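Local coordinates for putative sugar binding protein (Bacteroides vulgatus ATCC 8482, PDB 3KEZ), which probably binds sugars or other nutrients at the outer membrane as a calcium-containing member of the SusD family, at residues M34-R43 against I259-E270; E238-D246 against V316-G324. One frame throughout, in Å; residues are numbered along the deposited sequence.

Contact 1 of 2, residues M34-R43 against I259-E270. With CA (calcium ion), chain C; EDO (1,2-ethanediol), chain G.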
loop_
_atom_site.group_PDB
_atom_site.type_symbol
_atom_site.label_atom_id
_atom_site.label_comp_id
_atom_site.label_asym_id
_atom_site.label_seq_id
_atom_site.Cartn_x
_atom_site.Cartn_y
_atom_site.Cartn_z
HETATM N N MSE A 34 0.371 9.246 9.878
HETATM C CA MSE A 34 0.547 8.085 9.009
HETATM C C MSE A 34 1.276 6.949 9.688
HETATM O O MSE A 34 1.081 5.802 9.295
HETATM C CB MSE A 34 1.347 8.474 7.745
HETATM C CG MSE A 34 0.611 9.472 6.876
HETATM SE SE MSE A 34 1.618 10.141 5.406
HETATM C CE MSE A 34 1.488 8.604 4.356
ATOM N N GLN A 35 2.171 7.274 10.638
ATOM C CA GLN A 35 2.910 6.283 11.440
ATOM C C GLN A 35 2.078 5.434 12.397
ATOM O O GLN A 35 2.567 4.403 12.878
ATOM C CB GLN A 35 4.027 6.957 12.268
ATOM C CG GLN A 35 5.238 7.245 11.451
ATOM C CD GLN A 35 6.065 8.358 11.999
ATOM O OE1 GLN A 35 6.154 8.549 13.233
ATOM N NE2 GLN A 35 6.717 9.101 11.084
ATOM N N SER A 36 0.847 5.841 12.681
ATOM C CA SER A 36 0.007 5.100 13.635
ATOM C C SER A 36 -0.225 3.677 13.173
ATOM O O SER A 36 -0.347 3.420 11.973
ATOM C CB SER A 36 -1.375 5.805 13.781
ATOM O OG SER A 36 -2.276 5.057 14.570
ATOM N N SER A 37 -0.355 2.753 14.117
ATOM C CA SER A 37 -0.744 1.391 13.775
ATOM C C SER A 37 -2.187 1.344 13.220
ATOM O O SER A 37 -2.576 0.388 12.572
ATOM C CB SER A 37 -0.580 0.451 14.967
ATOM O OG SER A 37 -1.451 0.855 16.014
ATOM N N ASP A 38 -2.969 2.392 13.462
ATOM C CA ASP A 38 -4.273 2.510 12.829
ATOM C C ASP A 38 -4.168 3.036 11.402
ATOM O O ASP A 38 -5.162 3.028 10.682
ATOM C CB ASP A 38 -5.206 3.418 13.654
ATOM C CG ASP A 38 -5.786 2.708 14.883
ATOM O OD1 ASP A 38 -5.646 1.478 15.008
ATOM O OD2 ASP A 38 -6.371 3.391 15.733
ATOM N N ALA A 39 -3.001 3.547 11.019
ATOM C CA ALA A 39 -2.779 4.025 9.660
ATOM C C ALA A 39 -1.744 3.126 8.993
ATOM O O ALA A 39 -1.955 1.894 8.911
ATOM C CB ALA A 39 -2.366 5.526 9.644
ATOM N N TYR A 40 -0.646 3.706 8.511
ATOM C CA TYR A 40 0.298 2.974 7.682
ATOM C C TYR A 40 1.318 2.103 8.431
ATOM O O TYR A 40 2.123 1.410 7.813
ATOM C CB TYR A 40 0.995 3.932 6.701
ATOM C CG TYR A 40 0.015 4.458 5.670
ATOM C CD1 TYR A 40 -0.459 3.623 4.610
ATOM C CD2 TYR A 40 -0.506 5.745 5.780
ATOM C CE1 TYR A 40 -1.379 4.113 3.669
ATOM C CE2 TYR A 40 -1.442 6.238 4.832
ATOM C CZ TYR A 40 -1.859 5.433 3.790
ATOM O OH TYR A 40 -2.779 5.945 2.891
ATOM N N SER A 41 1.275 2.081 9.753
ATOM C CA SER A 41 2.090 1.112 10.470
ATOM C C SER A 41 1.273 -0.143 10.802
ATOM O O SER A 41 1.774 -1.034 11.461
ATOM C CB SER A 41 2.703 1.745 11.718
ATOM O OG SER A 41 3.897 2.443 11.430
ATOM N N GLY A 42 0.027 -0.227 10.332
ATOM C CA GLY A 42 -0.773 -1.424 10.606
ATOM C C GLY A 42 -1.960 -1.614 9.687
ATOM O O GLY A 42 -1.846 -2.173 8.586
ATOM N N ARG A 43 -3.098 -1.096 10.117
ATOM C CA ARG A 43 -4.385 -1.438 9.493
ATOM C C ARG A 43 -4.460 -1.174 8.024
ATOM O O ARG A 43 -5.047 -1.991 7.311
ATOM C CB ARG A 43 -5.538 -0.725 10.221
ATOM C CG ARG A 43 -5.760 -1.320 11.590
ATOM C CD ARG A 43 -6.923 -0.662 12.318
ATOM N NE ARG A 43 -7.130 -1.255 13.630
ATOM C CZ ARG A 43 -7.943 -0.766 14.556
ATOM N NH1 ARG A 43 -8.629 0.325 14.314
ATOM N NH2 ARG A 43 -8.052 -1.365 15.734
ATOM N N ILE A 259 7.832 4.409 6.020
ATOM C CA ILE A 259 7.326 4.885 7.295
ATOM C C ILE A 259 8.414 4.574 8.322
ATOM O O ILE A 259 8.811 3.396 8.489
ATOM C CB ILE A 259 5.981 4.233 7.734
ATOM C CG1 ILE A 259 4.866 4.431 6.683
ATOM C CG2 ILE A 259 5.560 4.730 9.119
ATOM C CD1 ILE A 259 4.510 5.903 6.354
ATOM N N VAL A 260 8.908 5.629 8.982
ATOM C CA VAL A 260 9.951 5.528 10.006
ATOM C C VAL A 260 9.324 5.477 11.404
ATOM O O VAL A 260 8.650 6.421 11.832
ATOM C CB VAL A 260 10.943 6.700 9.923
ATOM C CG1 VAL A 260 11.996 6.608 11.045
ATOM C CG2 VAL A 260 11.637 6.704 8.538
ATOM N N ASN A 261 9.517 4.352 12.069
ATOM C CA ASN A 261 9.103 4.136 13.457
ATOM C C ASN A 261 10.345 4.070 14.355
ATOM O O ASN A 261 11.354 3.447 13.997
ATOM C CB ASN A 261 8.300 2.818 13.541
ATOM C CG ASN A 261 6.944 2.921 12.849
ATOM O OD1 ASN A 261 6.280 3.952 12.948
ATOM N ND2 ASN A 261 6.532 1.859 12.127
ATOM N N LEU A 262 10.287 4.701 15.522
ATOM C CA LEU A 262 11.482 4.783 16.408
ATOM C C LEU A 262 11.199 4.294 17.822
ATOM O O LEU A 262 10.084 4.434 18.304
ATOM C CB LEU A 262 12.000 6.220 16.452
ATOM C CG LEU A 262 12.385 6.847 15.106
ATOM C CD1 LEU A 262 12.620 8.323 15.292
ATOM C CD2 LEU A 262 13.630 6.135 14.488
ATOM N N THR A 263 12.212 3.733 18.490
ATOM C CA THR A 263 12.085 3.348 19.905
ATOM C C THR A 263 11.430 4.469 20.724
ATOM O O THR A 263 10.618 4.204 21.602
ATOM C CB THR A 263 13.455 2.968 20.530
ATOM O OG1 THR A 263 13.992 1.822 19.849
ATOM C CG2 THR A 263 13.320 2.674 22.036
ATOM N N THR A 264 11.757 5.714 20.386
ATOM C CA THR A 264 11.291 6.889 21.122
ATOM C C THR A 264 10.075 7.540 20.472
ATOM O O THR A 264 9.657 8.627 20.840
ATOM C CB THR A 264 12.441 7.921 21.240
ATOM O OG1 THR A 264 12.951 8.207 19.932
ATOM C CG2 THR A 264 13.560 7.358 22.134
ATOM N N ASP A 265 9.498 6.845 19.508
ATOM C CA ASP A 265 8.357 7.339 18.768
ATOM C C ASP A 265 7.670 6.128 18.152
ATOM O O ASP A 265 7.726 5.927 16.934
ATOM C CB ASP A 265 8.838 8.263 17.676
ATOM C CG ASP A 265 7.695 8.830 16.854
ATOM O OD1 ASP A 265 6.609 9.093 17.434
ATOM O OD2 ASP A 265 7.909 9.027 15.638
ATOM N N SER A 266 7.067 5.307 19.013
ATOM C CA SER A 266 6.677 3.953 18.661
ATOM C C SER A 266 5.196 3.834 18.294
ATOM O O SER A 266 4.342 4.436 18.956
ATOM C CB SER A 266 7.004 2.988 19.806
ATOM O OG SER A 266 6.462 1.718 19.538
ATOM N N PRO A 267 4.889 3.047 17.240
ATOM C CA PRO A 267 3.498 2.791 16.900
ATOM C C PRO A 267 2.815 1.798 17.812
ATOM O O PRO A 267 1.599 1.635 17.719
ATOM C CB PRO A 267 3.580 2.230 15.470
ATOM C CG PRO A 267 4.896 1.563 15.434
ATOM C CD PRO A 267 5.790 2.519 16.202
ATOM N N GLY A 268 3.565 1.126 18.669
ATOM C CA GLY A 268 2.979 0.165 19.608
ATOM C C GLY A 268 2.814 -1.231 19.034
ATOM O O GLY A 268 3.136 -1.508 17.870
ATOM N N LYS A 269 2.265 -2.110 19.859
ATOM C CA LYS A 269 2.207 -3.549 19.558
ATOM C C LYS A 269 1.193 -3.960 18.474
ATOM O O LYS A 269 1.167 -5.130 18.065
ATOM C CB LYS A 269 1.987 -4.335 20.844
ATOM C CG LYS A 269 3.208 -4.369 21.784
ATOM C CD LYS A 269 2.867 -5.080 23.105
ATOM C CE LYS A 269 4.054 -5.067 24.077
ATOM N NZ LYS A 269 3.752 -5.789 25.349
ATOM N N GLU A 270 0.370 -3.028 17.987
ATOM C CA GLU A 270 -0.511 -3.342 16.836
ATOM C C GLU A 270 0.131 -2.989 15.486
ATOM O O GLU A 270 -0.521 -3.033 14.448
ATOM C CB GLU A 270 -1.887 -2.687 16.994
ATOM C CG GLU A 270 -2.621 -3.183 18.223
ATOM C CD GLU A 270 -4.089 -2.813 18.260
ATOM O OE1 GLU A 270 -4.454 -1.753 17.708
ATOM O OE2 GLU A 270 -4.860 -3.590 18.874
HETATM CA CA CA C . 12.517 1.543 13.053
HETATM C C1 EDO G . -10.503 1.329 18.239
HETATM O O1 EDO G . -10.347 1.385 16.819
HETATM C C2 EDO G . -10.230 -0.091 18.715
HETATM O O2 EDO G . -10.660 -1.034 17.712
HETATM O O HOH W 1 -0.098 -0.063 18.586
HETATM O O HOH W 2 0.014 3.655 16.850
HETATM O O HOH W 3 -3.859 -0.195 15.531
HETATM O O HOH W 4 -2.853 -2.598 13.435
HETATM O O HOH W 5 14.541 3.114 12.641
#

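Contact 2 of 2, residues E238-D246 against V316-G324. With CA (calcium ion), chain C.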
loop_
_atom_site.group_PDB
_atom_site.type_symbol
_atom_site.label_atom_id
_atom_site.label_comp_id
_atom_site.label_asym_id
_atom_site.label_seq_id
_atom_site.Cartn_x
_atom_site.Cartn_y
_atom_site.Cartn_z
ATOM N N GLU A 238 21.465 -9.566 -0.635
ATOM C CA GLU A 238 20.968 -8.588 0.335
ATOM C C GLU A 238 19.567 -8.910 0.834
ATOM O O GLU A 238 19.217 -8.596 1.983
ATOM C CB GLU A 238 20.917 -7.216 -0.317
ATOM C CG GLU A 238 22.280 -6.598 -0.543
ATOM C CD GLU A 238 22.297 -5.439 -1.542
ATOM O OE1 GLU A 238 21.296 -5.173 -2.240
ATOM O OE2 GLU A 238 23.364 -4.797 -1.641
ATOM N N TYR A 239 18.762 -9.531 -0.019
ATOM C CA TYR A 239 17.302 -9.566 0.182
ATOM C C TYR A 239 16.854 -10.046 1.565
ATOM O O TYR A 239 16.001 -9.409 2.185
ATOM C CB TYR A 239 16.631 -10.403 -0.884
ATOM C CG TYR A 239 15.155 -10.188 -1.008
ATOM C CD1 TYR A 239 14.241 -10.940 -0.257
ATOM C CD2 TYR A 239 14.658 -9.275 -1.900
ATOM C CE1 TYR A 239 12.864 -10.783 -0.419
ATOM C CE2 TYR A 239 13.312 -9.094 -2.056
ATOM C CZ TYR A 239 12.404 -9.852 -1.320
ATOM O OH TYR A 239 11.070 -9.643 -1.512
ATOM N N PRO A 240 17.439 -11.147 2.068
ATOM C CA PRO A 240 16.929 -11.674 3.340
ATOM C C PRO A 240 17.057 -10.697 4.525
ATOM O O PRO A 240 16.250 -10.771 5.439
ATOM C CB PRO A 240 17.780 -12.921 3.562
ATOM C CG PRO A 240 18.243 -13.330 2.193
ATOM C CD PRO A 240 18.437 -12.034 1.453
ATOM N N THR A 241 18.052 -9.804 4.517
ATOM C CA THR A 241 18.266 -8.896 5.652
ATOM C C THR A 241 18.129 -7.400 5.353
ATOM O O THR A 241 18.219 -6.583 6.281
ATOM C CB THR A 241 19.655 -9.112 6.328
ATOM O OG1 THR A 241 20.692 -8.789 5.395
ATOM C CG2 THR A 241 19.805 -10.550 6.833
ATOM N N ALA A 242 17.902 -7.045 4.084
ATOM C CA ALA A 242 17.943 -5.645 3.650
ATOM C C ALA A 242 16.816 -4.840 4.338
ATOM O O ALA A 242 16.939 -3.633 4.576
ATOM C CB ALA A 242 17.794 -5.554 2.110
ATOM N N TRP A 243 15.736 -5.550 4.646
ATOM C CA TRP A 243 14.571 -5.023 5.344
ATOM C C TRP A 243 14.885 -4.366 6.699
ATOM O O TRP A 243 14.117 -3.523 7.160
ATOM C CB TRP A 243 13.573 -6.157 5.600
ATOM C CG TRP A 243 13.238 -6.910 4.375
ATOM C CD1 TRP A 243 13.903 -7.993 3.866
ATOM C CD2 TRP A 243 12.181 -6.619 3.458
ATOM N NE1 TRP A 243 13.323 -8.390 2.678
ATOM C CE2 TRP A 243 12.260 -7.567 2.415
ATOM C CE3 TRP A 243 11.164 -5.650 3.421
ATOM C CZ2 TRP A 243 11.373 -7.571 1.346
ATOM C CZ3 TRP A 243 10.286 -5.668 2.366
ATOM C CH2 TRP A 243 10.395 -6.624 1.340
ATOM N N GLY A 244 15.975 -4.774 7.356
ATOM C CA GLY A 244 16.381 -4.178 8.650
ATOM C C GLY A 244 17.467 -3.115 8.563
ATOM O O GLY A 244 17.837 -2.516 9.598
ATOM N N ASN A 245 17.999 -2.885 7.354
ATOM C CA ASN A 245 18.959 -1.789 7.112
ATOM C C ASN A 245 18.316 -0.446 7.456
ATOM O O ASN A 245 17.087 -0.324 7.451
ATOM C CB ASN A 245 19.385 -1.709 5.632
ATOM C CG ASN A 245 20.148 -2.935 5.168
ATOM O OD1 ASN A 245 20.703 -3.656 5.985
ATOM N ND2 ASN A 245 20.151 -3.190 3.850
ATOM N N ASP A 246 19.145 0.566 7.662
ATOM C CA ASP A 246 18.654 1.921 7.799
ATOM C C ASP A 246 19.244 2.650 6.587
ATOM O O ASP A 246 20.443 2.925 6.527
ATOM C CB ASP A 246 19.093 2.510 9.144
ATOM C CG ASP A 246 18.009 3.386 9.811
ATOM O OD1 ASP A 246 16.898 3.620 9.237
ATOM O OD2 ASP A 246 18.301 3.866 10.925
ATOM N N VAL A 316 5.729 -13.612 7.817
ATOM C CA VAL A 316 6.504 -12.865 6.843
ATOM C C VAL A 316 7.384 -11.880 7.597
ATOM O O VAL A 316 6.918 -10.905 8.160
ATOM C CB VAL A 316 5.614 -12.151 5.834
ATOM C CG1 VAL A 316 6.453 -11.334 4.829
ATOM C CG2 VAL A 316 4.726 -13.192 5.112
ATOM N N ASN A 317 8.678 -12.148 7.592
ATOM C CA ASN A 317 9.648 -11.416 8.403
ATOM C C ASN A 317 10.226 -10.225 7.639
ATOM O O ASN A 317 11.461 -10.051 7.554
ATOM C CB ASN A 317 10.780 -12.383 8.826
ATOM C CG ASN A 317 11.590 -11.860 9.995
ATOM O OD1 ASN A 317 11.032 -11.245 10.892
ATOM N ND2 ASN A 317 12.912 -12.084 9.980
ATOM N N LYS A 318 9.348 -9.386 7.107
ATOM C CA LYS A 318 9.776 -8.180 6.373
ATOM C C LYS A 318 9.924 -6.963 7.264
ATOM O O LYS A 318 10.586 -5.997 6.899
ATOM C CB LYS A 318 8.790 -7.850 5.247
ATOM C CG LYS A 318 8.776 -8.896 4.152
ATOM C CD LYS A 318 7.760 -8.590 3.042
ATOM C CE LYS A 318 8.068 -9.378 1.777
ATOM N NZ LYS A 318 7.115 -9.074 0.632
ATOM N N TYR A 319 9.252 -6.997 8.397
ATOM C CA TYR A 319 9.292 -5.900 9.347
ATOM C C TYR A 319 10.392 -6.181 10.364
ATOM O O TYR A 319 10.151 -6.619 11.484
ATOM C CB TYR A 319 7.919 -5.751 9.966
ATOM C CG TYR A 319 6.930 -5.444 8.864
ATOM C CD1 TYR A 319 6.813 -4.148 8.339
ATOM C CD2 TYR A 319 6.171 -6.456 8.273
ATOM C CE1 TYR A 319 5.954 -3.875 7.272
ATOM C CE2 TYR A 319 5.307 -6.187 7.191
ATOM C CZ TYR A 319 5.190 -4.907 6.716
ATOM O OH TYR A 319 4.304 -4.669 5.684
ATOM N N GLN A 320 11.618 -5.936 9.917
ATOM C CA GLN A 320 12.818 -6.251 10.694
ATOM C C GLN A 320 13.208 -4.982 11.427
ATOM O O GLN A 320 13.301 -3.921 10.834
ATOM C CB GLN A 320 13.949 -6.768 9.776
ATOM C CG GLN A 320 13.545 -8.088 9.065
ATOM C CD GLN A 320 14.566 -8.614 8.089
ATOM O OE1 GLN A 320 15.659 -8.074 7.999
ATOM N NE2 GLN A 320 14.211 -9.693 7.346
ATOM N N PRO A 321 13.371 -5.075 12.737
ATOM C CA PRO A 321 13.762 -3.857 13.436
ATOM C C PRO A 321 15.156 -3.392 12.997
ATOM O O PRO A 321 15.997 -4.215 12.597
ATOM C CB PRO A 321 13.785 -4.301 14.902
ATOM C CG PRO A 321 14.114 -5.773 14.838
ATOM C CD PRO A 321 13.440 -6.272 13.592
ATOM N N GLN A 322 15.372 -2.088 13.048
ATOM C CA GLN A 322 16.708 -1.503 12.866
ATOM C C GLN A 322 17.544 -1.776 14.123
ATOM O O GLN A 322 17.022 -2.263 15.122
ATOM C CB GLN A 322 16.597 0.001 12.534
ATOM C CG GLN A 322 16.201 0.274 11.054
ATOM C CD GLN A 322 14.774 -0.227 10.688
ATOM O OE1 GLN A 322 13.807 -0.101 11.478
ATOM N NE2 GLN A 322 14.643 -0.789 9.482
ATOM N N GLN A 323 18.843 -1.506 14.090
ATOM C CA GLN A 323 19.697 -1.981 15.174
ATOM C C GLN A 323 19.308 -1.374 16.499
ATOM O O GLN A 323 19.124 -0.179 16.621
ATOM C CB GLN A 323 21.197 -1.756 14.919
ATOM C CG GLN A 323 22.117 -2.471 15.976
ATOM C CD GLN A 323 21.978 -4.008 15.990
ATOM O OE1 GLN A 323 21.733 -4.613 17.023
ATOM N NE2 GLN A 323 22.145 -4.630 14.831
ATOM N N GLY A 324 19.198 -2.230 17.493
ATOM C CA GLY A 324 18.833 -1.806 18.824
ATOM C C GLY A 324 17.352 -1.761 19.068
ATOM O O GLY A 324 16.960 -1.616 20.198
HETATM CA CA CA C . 12.517 1.543 13.053
HETATM O O HOH W 6 8.543 -11.248 -0.660
HETATM O O HOH W 7 12.156 -2.338 9.028
HETATM O O HOH W 8 19.525 -1.014 11.066
HETATM O O HOH W 5 14.541 3.114 12.641
#

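Contact 1 of 2, residues M34-R43 against I259-E270
Ser41 and Asn261 meet because both side chains turn to lie beside their own backbone nitrogens (chi1 -84° and -69°). This brings Asn261 ND2 to Ser41 OG at 2.8 Å. The bond is moderately bent (N-H...O 153°), and the hydroxyl oxygen lies in the amide plane. The same ND2 also donates to Ala330 O. The amide is therefore fixed in rotation between two loops. An alanine here would keep the backbone oxygen, but Ser41 OG and Ala330 O would probably lose the donor they share and the link between their two loops.

Next to the amide, Ile259 puts its two branches on different partners. Ile259 CG2 touches Gln35 CG at 3.4 Å, while Ile259 CG1 lies 3.9 Å from Tyr40 CB. Tyr40 OH hydrogen-bonds Asp129. On the other flank, Pro267 CB rests against Gln35 O at 3.5 Å and also meets Ser41 CB.

Beyond the proline the two loops are joined by water. Pro267 O accepts from two waters. One water, 2.6 Å from Pro267 O, also accepts from Glu270 N and bonds Ser37 OG; the other accepts from Ser37 N. A third water lies among Ser37 OG, Asp38 OD1 and Glu270 OE1. Two carboxylates thus come close, which Arg43 probably offsets. Asp38 OD1 lies over one face of its guanidinium, a salt bridge by charge alone. Arg43 NH2, 4.1 Å from Glu270 OE1, is too far for a salt bridge. Arg43 NH1 hydrogen-bonds Ser80 OG, and Glu270 OE2 forms a salt bridge with Arg63.

Asn261 O binds the calcium ion at 2.4 Å. Gln322, Glu325, Asp329, Asn331 and a water complete the site. The contact sets the loop after helix 20-34 against one wall of this calcium site in a largely helical SusD-family fold.

Contact 2 of 2, residues E238-D246 against V316-G324
Gln320 NE2 donates to Pro240 O at 3.0 Å in a nearly straight bond (N-H...O 176°). The second hydrogen of Gln320 NE2 goes to Asn317 O at 2.8 Å. The two carbonyls lie near the amide plane and fix its rotation, and the extended side chain reaches across to the other segment.

Gln322 OE1 binds the calcium ion at 2.6 Å. Gln322 NE2 donates to Asn245 O at 3.2 Å, from above the carbonyl plane, and also to a water that reaches Trp243 O and Gln320 O. The bend at chi2 (65°) folds the amide back toward both partners. Asn245 O is thus a second-shell contact of the calcium site, which Asn261, Glu325, Asp329 and Asn331 share.

The type I turn Ala242-Asn245, which overlaps the end of the short, weakly bonded helix 239-242, carries Trp243 O and Asn245 O; Pro240 O comes from the helix. Within the turn, Gly244 CA lies 3.7 Å from Gln320 CB. A beta carbon on Gly244 would be tight there.

Farther out, Lys318 NZ bonds Val393 O and Glu391 O and forms a salt bridge with Glu395. A water joins it to Tyr239 OH, which also bonds Glu391. Trp243 and Lys318 run side by side. Lys318 CG sits over the six-membered ring of Trp243, 3.8 Å from its centroid, in a CH-pi contact. Lys318 CE continues along the ring to Trp243 CH2 at 3.6 Å.

From the N terminus, the chain first passes 34-43, the loop between helices 20-34 and 43-50. A long, mainly helical run then leads to 238-246, around the short helix 239-242. Strand 255-259 follows, and 259-270 returns to 34-43, closing contact 1 over 215 intervening residues. Contact 2 closes later, when 316-324 reaches 238-246 across 69 residues. The segments alternate, so the two loops cross rather than nest. Their centres lie about 16 Å apart and their nearest atoms about 5 Å, without touching. The calcium ion, common to both, links 259-270 with 316-324. Contact 1 brings 34-43 to the first, and contact 2 brings 238-246 to the second.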